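Long-range contacts in ribose 5-phosphate isomerase, putative (Trypanosoma brucei brucei, PDB 6FXS), which probably catalyses the interconversion of ribose 5-phosphate and ribulose 5-phosphate, as a member of the RpiB/LacAB family of sugar-phosphate isomerases: residues A119-D124 / Q149-G154; I105-C110 / A125-L130; I27-I32 / I56-L61; R42-A47 / E142-F147; R23-G28 / E49-V54. All blocks are in the same frame, centred on the assembly; numbering follows the deposited sequence.

Interaction 1. Residues A119-D124 / Q149-G154; sequences ARQHND and QTPYSG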
# COMPACT_ATOMS: atom_id res chain seq x y z
N ALA B 119 3.35 14.63 3.09
CA ALA B 119 4.74 14.87 3.51
C ALA B 119 5.10 16.32 3.20
O ALA B 119 5.83 16.98 3.95
CB ALA B 119 5.69 13.98 2.74
N ARG B 120 4.64 16.79 2.06
CA ARG B 120 4.88 18.19 1.66
C ARG B 120 3.98 19.21 2.36
O ARG B 120 4.43 20.23 2.92
CB ARG B 120 4.71 18.28 0.14
CG ARG B 120 5.83 17.55 -0.65
CD ARG B 120 7.22 18.10 -0.56
NE ARG B 120 7.19 19.49 -0.93
CZ ARG B 120 7.51 20.52 -0.21
NH1 ARG B 120 8.16 20.43 0.96
NH2 ARG B 120 7.20 21.72 -0.73
N GLN B 121 2.70 18.95 2.27
CA GLN B 121 1.68 19.89 2.78
C GLN B 121 1.75 20.12 4.27
O GLN B 121 1.64 21.25 4.75
CB GLN B 121 0.28 19.37 2.43
CG GLN B 121 -0.14 19.59 1.00
CD GLN B 121 -0.83 20.95 0.86
OE1 GLN B 121 -0.29 21.95 0.25
NE2 GLN B 121 -2.00 21.03 1.47
N HIS B 122 1.98 19.05 5.03
CA HIS B 122 2.10 19.13 6.49
C HIS B 122 3.51 19.15 7.03
O HIS B 122 3.76 19.84 8.06
CB HIS B 122 1.32 17.97 7.17
CG HIS B 122 -0.16 18.14 7.14
ND1 HIS B 122 -1.05 17.31 7.81
CD2 HIS B 122 -0.92 19.12 6.57
CE1 HIS B 122 -2.29 17.73 7.60
NE2 HIS B 122 -2.24 18.83 6.86
N ASN B 123 4.38 18.32 6.52
CA ASN B 123 5.73 18.17 7.12
C ASN B 123 6.80 19.03 6.40
O ASN B 123 7.97 19.04 6.84
CB ASN B 123 6.14 16.68 7.17
CG ASN B 123 5.05 15.80 7.81
OD1 ASN B 123 4.34 15.06 7.12
ND2 ASN B 123 4.88 15.95 9.10
N ASP B 124 6.39 19.73 5.32
CA ASP B 124 7.32 20.45 4.42
C ASP B 124 8.59 19.61 4.20
O ASP B 124 9.70 20.08 4.39
CB ASP B 124 7.71 21.76 5.04
CG ASP B 124 8.38 22.75 4.05
OD1 ASP B 124 8.30 22.63 2.82
OD2 ASP B 124 8.94 23.70 4.57
N GLN B 149 6.14 18.67 -6.93
CA GLN B 149 5.19 19.67 -7.38
C GLN B 149 4.31 20.23 -6.25
O GLN B 149 3.72 21.34 -6.38
CB GLN B 149 4.28 19.11 -8.46
CG GLN B 149 4.95 18.94 -9.79
CD GLN B 149 3.99 18.33 -10.77
OE1 GLN B 149 2.80 18.09 -10.47
NE2 GLN B 149 4.50 17.97 -11.90
N THR B 150 4.25 19.51 -5.14
CA THR B 150 3.36 19.92 -4.04
C THR B 150 4.02 20.91 -3.12
O THR B 150 5.11 20.66 -2.58
CB THR B 150 2.82 18.67 -3.29
OG1 THR B 150 2.13 17.77 -4.21
CG2 THR B 150 1.90 19.08 -2.19
N PRO B 151 3.32 22.03 -2.83
CA PRO B 151 3.85 23.03 -1.91
C PRO B 151 3.48 22.68 -0.43
O PRO B 151 2.59 21.83 -0.20
CB PRO B 151 3.12 24.34 -2.34
CG PRO B 151 1.75 23.78 -2.78
CD PRO B 151 2.11 22.50 -3.54
N TYR B 152 4.18 23.31 0.51
CA TYR B 152 3.85 23.32 1.90
C TYR B 152 2.54 24.09 2.08
O TYR B 152 2.31 25.05 1.38
CB TYR B 152 4.96 24.01 2.69
CG TYR B 152 4.70 24.13 4.19
CD1 TYR B 152 4.39 23.00 4.98
CD2 TYR B 152 4.87 25.34 4.82
CE1 TYR B 152 4.21 23.10 6.34
CE2 TYR B 152 4.66 25.46 6.18
CZ TYR B 152 4.36 24.32 6.97
OH TYR B 152 4.20 24.49 8.38
N SER B 153 1.63 23.61 2.93
CA SER B 153 0.31 24.32 3.10
C SER B 153 0.40 25.75 3.68
O SER B 153 -0.49 26.56 3.45
CB SER B 153 -0.71 23.49 3.90
OG SER B 153 -0.38 23.68 5.26
N GLY B 154 1.46 26.06 4.40
CA GLY B 154 1.64 27.40 4.99
C GLY B 154 0.94 27.55 6.35
O GLY B 154 1.07 28.60 6.98
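Arg120 runs past Thr150 in the opposite direction, and its guanidinium turns back to hold the threonine carbonyl side-on. NE donates to Thr150 O at 2.9 Å and NH2 to the same oxygen at 3.0 Å; that oxygen lies 20° out of the guanidinium plane, and both N-H angles are near 130°, so two bent bonds share one acceptor. Bends at chi2 and chi3 fold the arginine chain back over this carbonyl. The third nitrogen, NH1, forms a salt bridge with Asp124 OD1 at 2.9 Å and also bonds Ala125 O, so the group is fixed from several directions.

Asp124 in turn meets Tyr152 at about a right angle of side-chain axes, yet its carboxylate is stacked on the ring, the two planes 23° apart. Asp124 CB approaches Tyr152 CD1 to 3.5 Å, and the opposite face of the ring carries Gly154 N. In-plane at the ring edge are the carbonyl oxygens of Arg120 and His122. The phenol hydroxyl reaches beyond the contact to Thr159 OG1.

The backbones add one straighter link: Ser153 N donates to Gln121 O at 3.0 Å, in the carbonyl plane and on a lone pair, while Tyr152 CA makes a C-H...O contact with Arg120 O at 3.3 Å. The methyl CG2 of Thr150 packs on Arg120 CB.

This is surface packing in an alpha/beta fold: the C-terminal end of helix 113-121 and the turn after it are clasped by the linker between helices 137-149 and 156-169.

Interaction 2. Residues I105-C110 / A125-L130; sequences IRAALC and ANVVCL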
# COMPACT_ATOMS: atom_id res chain seq x y z
N ILE B 105 16.89 18.48 8.34
CA ILE B 105 16.26 17.55 7.41
C ILE B 105 14.90 17.00 7.97
O ILE B 105 14.78 16.69 9.13
CB ILE B 105 17.18 16.39 7.04
CG1 ILE B 105 18.40 16.92 6.25
CG2 ILE B 105 16.47 15.30 6.23
CD1 ILE B 105 18.11 17.86 5.12
N ARG B 106 13.97 16.87 7.07
CA ARG B 106 12.63 16.32 7.26
C ARG B 106 12.44 15.36 6.12
O ARG B 106 11.95 15.70 5.07
CB ARG B 106 11.60 17.44 7.24
CG ARG B 106 11.72 18.39 8.45
CD ARG B 106 10.69 19.50 8.42
NE ARG B 106 10.74 20.27 7.18
CZ ARG B 106 11.58 21.27 6.90
NH1 ARG B 106 12.53 21.68 7.75
NH2 ARG B 106 11.53 21.81 5.71
N ALA B 107 12.82 14.10 6.37
CA ALA B 107 12.83 13.08 5.36
C ALA B 107 11.60 12.19 5.57
O ALA B 107 11.43 11.57 6.65
CB ALA B 107 14.14 12.26 5.44
N ALA B 108 10.82 12.10 4.49
CA ALA B 108 9.58 11.39 4.46
C ALA B 108 9.65 10.11 3.61
O ALA B 108 9.83 10.16 2.41
CB ALA B 108 8.48 12.27 3.91
N LEU B 109 9.38 8.98 4.26
CA LEU B 109 9.11 7.70 3.54
C LEU B 109 7.73 7.76 2.95
O LEU B 109 6.76 7.87 3.70
CB LEU B 109 9.25 6.50 4.52
CG LEU B 109 9.43 5.21 3.66
CD1 LEU B 109 10.04 4.22 4.57
CD2 LEU B 109 8.06 4.68 3.16
N CYS B 110 7.62 7.73 1.62
CA CYS B 110 6.34 7.79 0.92
C CYS B 110 6.14 6.57 0.07
O CYS B 110 7.10 6.06 -0.53
CB CYS B 110 6.26 9.06 0.03
SG CYS B 110 6.40 10.59 0.98
N ALA B 125 8.38 18.36 3.90
CA ALA B 125 9.46 17.42 3.80
C ALA B 125 10.42 17.91 2.64
O ALA B 125 9.96 18.32 1.56
CB ALA B 125 8.95 16.02 3.53
N ASN B 126 11.71 17.84 2.93
CA ASN B 126 12.77 18.21 1.98
C ASN B 126 13.57 17.01 1.38
O ASN B 126 14.41 17.21 0.50
CB ASN B 126 13.67 19.35 2.56
CG ASN B 126 14.24 19.07 3.91
OD1 ASN B 126 14.28 17.89 4.38
ND2 ASN B 126 14.74 20.12 4.56
N VAL B 127 13.35 15.78 1.86
CA VAL B 127 13.88 14.56 1.33
C VAL B 127 12.72 13.51 1.30
O VAL B 127 11.98 13.39 2.27
CB VAL B 127 15.05 14.02 2.19
CG1 VAL B 127 15.58 12.70 1.66
CG2 VAL B 127 16.16 15.06 2.31
N VAL B 128 12.50 12.88 0.15
CA VAL B 128 11.57 11.76 -0.00
C VAL B 128 12.36 10.45 -0.04
O VAL B 128 13.37 10.34 -0.77
CB VAL B 128 10.65 11.92 -1.22
CG1 VAL B 128 11.43 11.98 -2.52
CG2 VAL B 128 9.61 10.82 -1.24
N CYS B 129 11.92 9.44 0.72
CA CYS B 129 12.63 8.17 0.75
C CYS B 129 11.70 7.11 0.20
O CYS B 129 10.44 7.12 0.47
CB CYS B 129 13.03 7.84 2.18
SG CYS B 129 14.06 9.07 2.99
N LEU B 130 12.27 6.27 -0.66
CA LEU B 130 11.53 5.33 -1.50
C LEU B 130 12.11 3.93 -1.44
O LEU B 130 13.35 3.76 -1.22
CB LEU B 130 11.60 5.78 -2.93
CG LEU B 130 11.10 7.24 -3.13
CD1 LEU B 130 11.40 7.60 -4.56
CD2 LEU B 130 9.62 7.29 -2.89
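One face of the Arg106 guanidinium is overlain by the Asn126 amide, whose CG sits 4.3 Å above the guanidinium plane and toward its rim; the two planes are 34° apart. Ala125 N lies at the edge of the same group. NH2 is hydrogen-bonded to Asp124 O, which holds the guanidinium beside the turn leading into segment 125-130. The amide itself is used at both ends: OD1 accepts from Arg106 N at 2.9 Å, almost straight at 169° with the donor tilted from the amide carbonyl plane, and ND2 donates to Gly104 O. A chi1 of 53°, setting CG between the backbone N and the carbonyl carbon, directs this amide back at segment 105-110. Asn126 N returns a bond to Arg106 O, so main chain and side chain of one asparagine clamp the entrance to the strand pair.

Beyond it, strands 107-109 and 127-130 run parallel, as the two strands of a beta-alpha-beta crossover through helix 113-121 in a Rossmann-like sheet. The evidence is a regular ladder: Ala108 N to Val127 O and Cys129 N to Ala108 O, both 2.8 Å, then Cys110 N to Cys129 O at 3.1 Å.

On one face of the sheet Ala107 CB rests on Val127 CB at 3.8 Å and also approaches Cys129 SG; helix 93-100 packs against this side. The other face carries Ala108 and Val128, which residues from beyond the strand ends adjoin: Ala125 CB meets Ala108 CB at 3.8 Å, and Cys110 SG touches Val128 CG2 at 3.9 Å. Ala119 of helix 113-121 packs on Ala108, Cys110 and Ala125.

Interaction 3. Residues I27-I32 / I56-L61; sequences IGADHI and IGPHSL. With SO4 (sulfate ion), chain E.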
# COMPACT_ATOMS: atom_id res chain seq x y z
N ILE B 27 19.95 13.16 -5.64
CA ILE B 27 19.44 11.81 -5.67
C ILE B 27 20.55 10.85 -5.23
O ILE B 27 21.73 10.92 -5.72
CB ILE B 27 18.94 11.40 -7.06
CG1 ILE B 27 17.96 12.39 -7.59
CG2 ILE B 27 18.33 10.03 -7.04
CD1 ILE B 27 17.77 12.29 -9.09
N GLY B 28 20.23 9.99 -4.27
CA GLY B 28 21.13 8.97 -3.77
C GLY B 28 20.45 7.63 -3.70
O GLY B 28 19.20 7.55 -3.51
N ALA B 29 21.25 6.58 -3.81
CA ALA B 29 20.77 5.24 -3.65
C ALA B 29 21.72 4.37 -2.85
O ALA B 29 22.75 4.83 -2.35
CB ALA B 29 20.44 4.61 -4.99
N ASP B 30 21.35 3.10 -2.69
CA ASP B 30 22.38 2.09 -2.42
C ASP B 30 22.42 1.14 -3.59
O ASP B 30 21.85 1.40 -4.66
CB ASP B 30 22.21 1.46 -1.04
CG ASP B 30 20.97 0.53 -0.92
OD1 ASP B 30 20.18 0.38 -1.85
OD2 ASP B 30 20.86 -0.07 0.16
N HIS B 31 23.07 0.01 -3.42
CA HIS B 31 23.10 -1.00 -4.49
C HIS B 31 21.79 -1.62 -4.88
O HIS B 31 21.63 -2.08 -6.01
CB HIS B 31 24.11 -2.10 -4.16
CG HIS B 31 23.87 -2.79 -2.87
ND1 HIS B 31 24.20 -2.24 -1.64
CD2 HIS B 31 23.39 -4.02 -2.62
CE1 HIS B 31 23.91 -3.11 -0.70
NE2 HIS B 31 23.37 -4.17 -1.27
N ILE B 32 20.87 -1.64 -3.92
CA ILE B 32 19.53 -2.16 -4.13
C ILE B 32 18.72 -1.17 -4.99
O ILE B 32 17.96 -1.57 -5.88
CB ILE B 32 18.84 -2.53 -2.76
CG1 ILE B 32 19.68 -3.59 -1.99
CG2 ILE B 32 17.41 -3.03 -2.95
CD1 ILE B 32 19.96 -4.87 -2.78
N ILE B 56 24.12 11.43 -7.04
CA ILE B 56 25.39 11.45 -6.39
C ILE B 56 25.94 10.05 -6.13
O ILE B 56 26.93 9.93 -5.44
CB ILE B 56 25.46 12.28 -5.06
CG1 ILE B 56 24.43 11.83 -4.02
CG2 ILE B 56 25.32 13.79 -5.30
CD1 ILE B 56 24.60 10.47 -3.44
N GLY B 57 25.29 9.02 -6.63
CA GLY B 57 25.85 7.66 -6.56
C GLY B 57 24.93 6.68 -5.77
O GLY B 57 23.88 7.13 -5.25
N PRO B 58 25.27 5.38 -5.72
CA PRO B 58 26.47 4.84 -6.36
C PRO B 58 26.37 4.67 -7.88
O PRO B 58 25.29 4.73 -8.51
CB PRO B 58 26.67 3.48 -5.65
CG PRO B 58 25.25 3.03 -5.32
CD PRO B 58 24.40 4.28 -5.22
N HIS B 59 27.55 4.51 -8.50
CA HIS B 59 27.56 4.48 -9.94
C HIS B 59 27.77 3.09 -10.49
O HIS B 59 27.92 2.93 -11.72
CB HIS B 59 28.60 5.46 -10.41
CG HIS B 59 28.39 6.84 -9.88
ND1 HIS B 59 27.36 7.65 -10.31
CD2 HIS B 59 29.08 7.56 -8.98
CE1 HIS B 59 27.44 8.81 -9.70
NE2 HIS B 59 28.47 8.78 -8.88
N SER B 60 27.78 2.08 -9.60
CA SER B 60 27.86 0.67 -10.01
C SER B 60 26.98 -0.23 -9.10
O SER B 60 26.38 0.26 -8.12
CB SER B 60 29.32 0.19 -10.01
OG SER B 60 29.70 -0.25 -8.74
N LEU B 61 26.92 -1.52 -9.46
CA LEU B 61 26.26 -2.59 -8.67
C LEU B 61 27.00 -3.02 -7.42
O LEU B 61 26.45 -3.80 -6.67
CB LEU B 61 25.96 -3.83 -9.51
CG LEU B 61 24.61 -3.85 -10.23
CD1 LEU B 61 24.56 -5.10 -11.09
CD2 LEU B 61 23.43 -3.81 -9.24
S SO4 E . 23.07 -6.53 1.29
O1 SO4 E . 23.27 -8.00 1.37
O2 SO4 E . 22.16 -6.14 0.16
O3 SO4 E . 22.52 -6.04 2.54
O4 SO4 E . 24.45 -5.91 1.15
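Ile56 N donates to Ile27 O at 2.8 Å, the N-H...O angle being 173° and the donor nearly in line with the carbonyl bond. A second bond runs the other way: Ala29 N to Gly57 O at 3.0 Å, with the donor in the carbonyl plane. These two bonds, one in each direction, tie the end of strand 23-29 to the loop that follows strand 51-55. On its other side the first strand is satisfied by strand 84-89, since Gly28 bonds to Ile86 and Val88, and Asp30 to Val88. The Ile56 side chain folds over the junction: chi1 of 57° places CG1 between its own N and carbonyl carbon, carrying CD1 to 3.8 Å from Gly28 CA.

The parallel strands of this Rossmann-like sheet thus give way to loops at their C-terminal ends, the usual location of the active site in such folds. Past a cis peptide bond, Pro58 turns its ring against the first segment, CD lying 3.4 Å from Ala29 O and CG against Asp30 C. The Pro58 carbonyl accepts from Tyr55 OH.

Asp30 points away from the loop, and its OD1 takes Gly33 N together with a weak bond from Ile32 N, bracing the turn after the strand. His31 CB packs at 3.8 Å from Leu61 O, while its ring leads away to a sulfate, probably from the crystallisation liquor. NE2 donates to sulfate O2 at 2.7 Å and 170°, with the sulfur in the ring plane at the edge. Arg63 of a neighbouring subunit binds the same ion through NE, so the anion lies between two chains.

Interaction 4. Residues R42-A47 / E142-F147; sequences RYVREA and EIIMTF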
# COMPACT_ATOMS: atom_id res chain seq x y z
N ARG B 42 14.88 10.40 -14.57
CA ARG B 42 13.86 10.73 -15.58
C ARG B 42 12.52 11.17 -14.98
O ARG B 42 11.89 12.13 -15.47
CB ARG B 42 13.61 9.53 -16.48
CG ARG B 42 12.69 9.74 -17.64
CD ARG B 42 12.26 8.43 -18.32
NE ARG B 42 13.33 7.43 -18.17
CZ ARG B 42 13.20 6.18 -17.71
NH1 ARG B 42 12.01 5.68 -17.37
NH2 ARG B 42 14.30 5.41 -17.61
N TYR B 43 12.12 10.54 -13.87
CA TYR B 43 10.89 11.01 -13.21
C TYR B 43 11.07 12.43 -12.67
O TYR B 43 10.14 13.22 -12.77
CB TYR B 43 10.46 10.06 -12.10
CG TYR B 43 10.26 8.62 -12.50
CD1 TYR B 43 9.90 8.22 -13.78
CD2 TYR B 43 10.43 7.63 -11.57
CE1 TYR B 43 9.79 6.88 -14.14
CE2 TYR B 43 10.27 6.30 -11.87
CZ TYR B 43 9.93 5.91 -13.14
OH TYR B 43 9.80 4.54 -13.29
N VAL B 44 12.24 12.76 -12.16
CA VAL B 44 12.48 14.12 -11.71
C VAL B 44 12.33 15.17 -12.84
O VAL B 44 11.76 16.20 -12.62
CB VAL B 44 13.90 14.28 -11.08
CG1 VAL B 44 14.17 15.76 -10.81
CG2 VAL B 44 14.04 13.44 -9.79
N ARG B 45 12.86 14.86 -14.04
CA ARG B 45 12.80 15.80 -15.19
C ARG B 45 11.34 15.86 -15.67
O ARG B 45 10.85 16.92 -16.03
CB ARG B 45 13.72 15.33 -16.36
CG ARG B 45 15.18 15.24 -15.98
CD ARG B 45 16.10 15.17 -17.20
NE ARG B 45 17.16 16.13 -16.93
CZ ARG B 45 17.04 17.46 -17.11
NH1 ARG B 45 15.93 18.01 -17.62
NH2 ARG B 45 18.07 18.25 -16.78
N GLU B 46 10.61 14.75 -15.60
CA GLU B 46 9.18 14.85 -15.90
C GLU B 46 8.34 15.67 -14.94
O GLU B 46 7.28 16.15 -15.32
CB GLU B 46 8.58 13.49 -15.95
CG GLU B 46 9.03 12.65 -17.10
CD GLU B 46 8.16 11.41 -17.11
OE1 GLU B 46 7.01 11.47 -17.65
OE2 GLU B 46 8.57 10.40 -16.51
N ALA B 47 8.80 15.89 -13.71
CA ALA B 47 8.04 16.67 -12.76
C ALA B 47 7.98 18.13 -13.20
O ALA B 47 7.10 18.84 -12.76
CB ALA B 47 8.64 16.59 -11.36
N GLU B 142 4.85 8.52 -9.70
CA GLU B 142 3.78 9.40 -9.13
C GLU B 142 4.24 10.12 -7.90
O GLU B 142 3.98 11.33 -7.72
CB GLU B 142 2.49 8.57 -8.84
CG GLU B 142 1.29 9.34 -8.34
CD GLU B 142 0.21 8.39 -7.90
OE1 GLU B 142 0.39 7.41 -7.14
OE2 GLU B 142 -0.82 8.54 -8.39
N ILE B 143 4.87 9.38 -7.00
CA ILE B 143 5.31 9.94 -5.74
C ILE B 143 6.32 11.09 -6.00
O ILE B 143 6.23 12.15 -5.41
CB ILE B 143 5.99 8.86 -4.81
CG1 ILE B 143 4.95 7.82 -4.24
CG2 ILE B 143 6.79 9.52 -3.68
CD1 ILE B 143 5.59 6.48 -3.83
N ILE B 144 7.32 10.84 -6.84
CA ILE B 144 8.37 11.83 -7.12
C ILE B 144 7.79 13.11 -7.72
O ILE B 144 8.03 14.24 -7.24
CB ILE B 144 9.50 11.19 -7.98
CG1 ILE B 144 10.35 10.30 -7.09
CG2 ILE B 144 10.35 12.26 -8.66
CD1 ILE B 144 11.11 9.24 -7.84
N MET B 145 6.93 12.93 -8.69
CA MET B 145 6.30 14.09 -9.34
C MET B 145 5.47 14.88 -8.34
O MET B 145 5.49 16.14 -8.34
CB MET B 145 5.48 13.69 -10.58
CG MET B 145 6.41 13.11 -11.67
SD MET B 145 5.56 12.56 -13.17
CE MET B 145 4.92 14.12 -13.82
N THR B 146 4.73 14.13 -7.50
CA THR B 146 3.83 14.76 -6.54
C THR B 146 4.70 15.47 -5.48
O THR B 146 4.43 16.60 -5.07
CB THR B 146 2.90 13.68 -5.88
OG1 THR B 146 2.16 13.07 -6.91
CG2 THR B 146 1.94 14.28 -4.90
N PHE B 147 5.72 14.78 -5.00
CA PHE B 147 6.56 15.35 -3.96
C PHE B 147 7.18 16.70 -4.45
O PHE B 147 7.31 17.67 -3.71
CB PHE B 147 7.64 14.35 -3.56
CG PHE B 147 8.36 14.69 -2.32
CD1 PHE B 147 7.83 14.36 -1.07
CD2 PHE B 147 9.56 15.37 -2.36
CE1 PHE B 147 8.52 14.59 0.08
CE2 PHE B 147 10.26 15.66 -1.18
CZ PHE B 147 9.75 15.29 0.04
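Tyr43, Val44 and Ala47 meet Ile144 and Met145 where helices 37-46 and 137-149 pack side by side on one face of the parallel sheet of a Rossmann-like alpha/beta fold. The helix segments are 8.6 Å apart at their axes and cross at -41°.

Apolar packing carries the contact. Ile144 points at the partner helix and meets it with two branches. CG2, anti to the backbone N, reaches Val44 CG2 at 4.0 Å and Tyr43 CB at 4.1 Å, whereas CD1 lies at the edge of the tyrosine ring, near its plane. Beneath them Ile86 of strand 84-89 touches both Val44 and Ile144, closing the interface against the sheet. Ala47 CB faces the other helix and rests 4.0 Å from Met145 CA; this small side chain permits the CA atoms of the two residues to come within 4.6 Å.

Two polar links lie beside the packing: Glu46 OE1 forms a salt bridge with Arg141, and Gln149 NE2 bonds to Ala47 O.

The contacts of methionine with main-chain oxygens are of a third kind. Its CG lies 3.9 Å from Tyr43 O, and a bend at chi3 (66°) lays the terminal CE 3.5 Å from Glu46 O.

Interaction 5. Residues R23-G28 / E49-V54; sequences RKVAIG and EEFEPV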
# COMPACT_ATOMS: atom_id res chain seq x y z
N ARG B 23 15.34 24.21 -9.27
CA ARG B 23 15.38 23.49 -8.02
C ARG B 23 16.32 22.31 -8.25
O ARG B 23 16.04 21.47 -9.12
CB ARG B 23 13.98 23.07 -7.59
CG ARG B 23 12.87 24.10 -7.83
CD ARG B 23 12.70 25.24 -6.80
NE ARG B 23 12.93 24.93 -5.38
CZ ARG B 23 12.38 23.93 -4.67
NH1 ARG B 23 11.54 23.03 -5.22
NH2 ARG B 23 12.70 23.79 -3.38
N LYS B 24 17.42 22.24 -7.48
CA LYS B 24 18.33 21.11 -7.57
C LYS B 24 17.83 19.97 -6.66
O LYS B 24 17.58 20.18 -5.49
CB LYS B 24 19.72 21.44 -7.04
CG LYS B 24 20.48 22.50 -7.79
CD LYS B 24 21.98 22.26 -7.62
CE LYS B 24 22.72 23.58 -7.56
NZ LYS B 24 24.10 23.46 -8.11
N VAL B 25 17.83 18.77 -7.21
CA VAL B 25 17.27 17.58 -6.57
C VAL B 25 18.38 16.61 -6.46
O VAL B 25 18.78 16.04 -7.46
CB VAL B 25 16.09 17.03 -7.40
CG1 VAL B 25 15.53 15.79 -6.74
CG2 VAL B 25 15.03 18.07 -7.67
N ALA B 26 18.99 16.50 -5.29
CA ALA B 26 20.05 15.55 -5.10
C ALA B 26 19.40 14.16 -4.93
O ALA B 26 18.40 14.02 -4.19
CB ALA B 26 20.88 15.91 -3.86
N ILE B 27 19.95 13.16 -5.64
CA ILE B 27 19.44 11.81 -5.67
C ILE B 27 20.55 10.85 -5.23
O ILE B 27 21.73 10.92 -5.72
CB ILE B 27 18.94 11.40 -7.06
CG1 ILE B 27 17.96 12.39 -7.59
CG2 ILE B 27 18.33 10.03 -7.04
CD1 ILE B 27 17.77 12.29 -9.09
N GLY B 28 20.23 9.99 -4.27
CA GLY B 28 21.13 8.97 -3.77
C GLY B 28 20.45 7.63 -3.70
O GLY B 28 19.20 7.55 -3.51
N GLU B 49 10.32 21.40 -15.87
CA GLU B 49 11.58 21.97 -16.39
C GLU B 49 12.45 22.62 -15.36
O GLU B 49 13.63 22.56 -15.49
CB GLU B 49 11.29 22.97 -17.50
CG GLU B 49 10.89 22.25 -18.79
CD GLU B 49 11.67 22.78 -19.99
OE1 GLU B 49 11.54 23.99 -20.31
OE2 GLU B 49 12.41 21.97 -20.61
N GLU B 50 11.88 23.21 -14.31
CA GLU B 50 12.70 23.78 -13.23
C GLU B 50 13.60 22.77 -12.43
O GLU B 50 14.56 23.20 -11.76
CB GLU B 50 11.81 24.60 -12.28
CG GLU B 50 10.91 23.83 -11.31
CD GLU B 50 9.56 23.46 -11.88
OE1 GLU B 50 9.45 23.07 -13.07
OE2 GLU B 50 8.58 23.62 -11.13
N PHE B 51 13.31 21.46 -12.49
CA PHE B 51 14.04 20.47 -11.68
C PHE B 51 15.29 19.97 -12.32
O PHE B 51 15.27 19.44 -13.41
CB PHE B 51 13.12 19.28 -11.25
CG PHE B 51 11.93 19.75 -10.49
CD1 PHE B 51 12.09 20.27 -9.25
CD2 PHE B 51 10.68 19.76 -11.06
CE1 PHE B 51 11.02 20.84 -8.56
CE2 PHE B 51 9.57 20.26 -10.37
CZ PHE B 51 9.75 20.84 -9.12
N GLU B 52 16.39 20.10 -11.60
CA GLU B 52 17.67 19.60 -12.09
C GLU B 52 18.15 18.46 -11.21
O GLU B 52 18.59 18.68 -10.07
CB GLU B 52 18.74 20.71 -12.14
CG GLU B 52 20.09 20.32 -12.79
CD GLU B 52 20.04 19.93 -14.30
OE1 GLU B 52 19.30 20.62 -15.06
OE2 GLU B 52 20.76 18.95 -14.75
N PRO B 53 18.09 17.22 -11.72
CA PRO B 53 18.58 16.11 -10.92
C PRO B 53 20.07 16.10 -10.78
O PRO B 53 20.77 16.25 -11.78
CB PRO B 53 18.13 14.88 -11.73
CG PRO B 53 17.99 15.35 -13.14
CD PRO B 53 17.67 16.80 -13.07
N VAL B 54 20.57 15.85 -9.57
CA VAL B 54 21.96 15.63 -9.34
C VAL B 54 22.13 14.27 -8.67
O VAL B 54 22.03 14.14 -7.41
CB VAL B 54 22.53 16.76 -8.42
CG1 VAL B 54 24.01 16.65 -8.29
CG2 VAL B 54 22.09 18.17 -8.86
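Arg23 and Phe51 both start with CG anti to the carbonyl carbon (chi1 -40° and -57°); being register partners on one face of the sheet as well, they leave it side by side, pointing the same way. The first torsion of Arg23 sets its CG 3.8 Å from Phe51 CE1, with CB already beside Phe51 CD1 at 3.8 Å. Bends at chi2 and chi3 then turn the guanidinium, whose plane stands 74° from the ring plane, so there is no flat stacking between them. Glu50 CG covers one face of the ring over its centre, 3.8 Å above it. From along the strand, Val25 CG2 comes obliquely to Phe51 CD1 at 4.0 Å. Further on, Ile27 CD1 lies against Pro53 CB at 3.7 Å, the two side chains again parallel.

The backbones carrying these side chains form a parallel ladder. Arg23 N bonds to Glu50 O, Glu52 N to Arg23 O, Val25 N to Glu52 O, Val54 N to Val25 O and Ile27 N to Val54 O, all between 2.8 and 3.0 Å. Pro53 has no N-H to give, but its CA makes a C-H...O contact with Val25 O. Strands 23-29 and 51-55 with helix 37-46 make a beta-alpha-beta unit at the edge of the sheet.

The two faces differ in chemistry. Phe51, Val25 and Pro53 face helices 37-46 and 137-149, while the other face begins with the exposed Lys24 and Glu52, the glutamate being paired with Arg45. The contact thus implies an apolar layer under the helices, with charges gathered where the strands begin.

All five contacts belong to one parallel alpha/beta sheet with its helices. Interactions 5 and 2 are strand pairs toward its two outer ends, centres about 15 Å apart. Interaction 3 continues from interaction 5, sharing Ile27 and Gly28, into the loops at the strand ends. Interaction 4 packs helices 37-46 and 137-149 together and touches each of the others: Val44 packs on Ile27 of interactions 3 and 5, and Phe147 on Val128 of interaction 2. Along the chain interactions 5 and 3 close first, interaction 2 nests within the loop closed by interaction 4, and interaction 1 fastens the linker before the last helix, about 27 Å between centres from interaction 3. Early and late chain portions are thus joined into one domain.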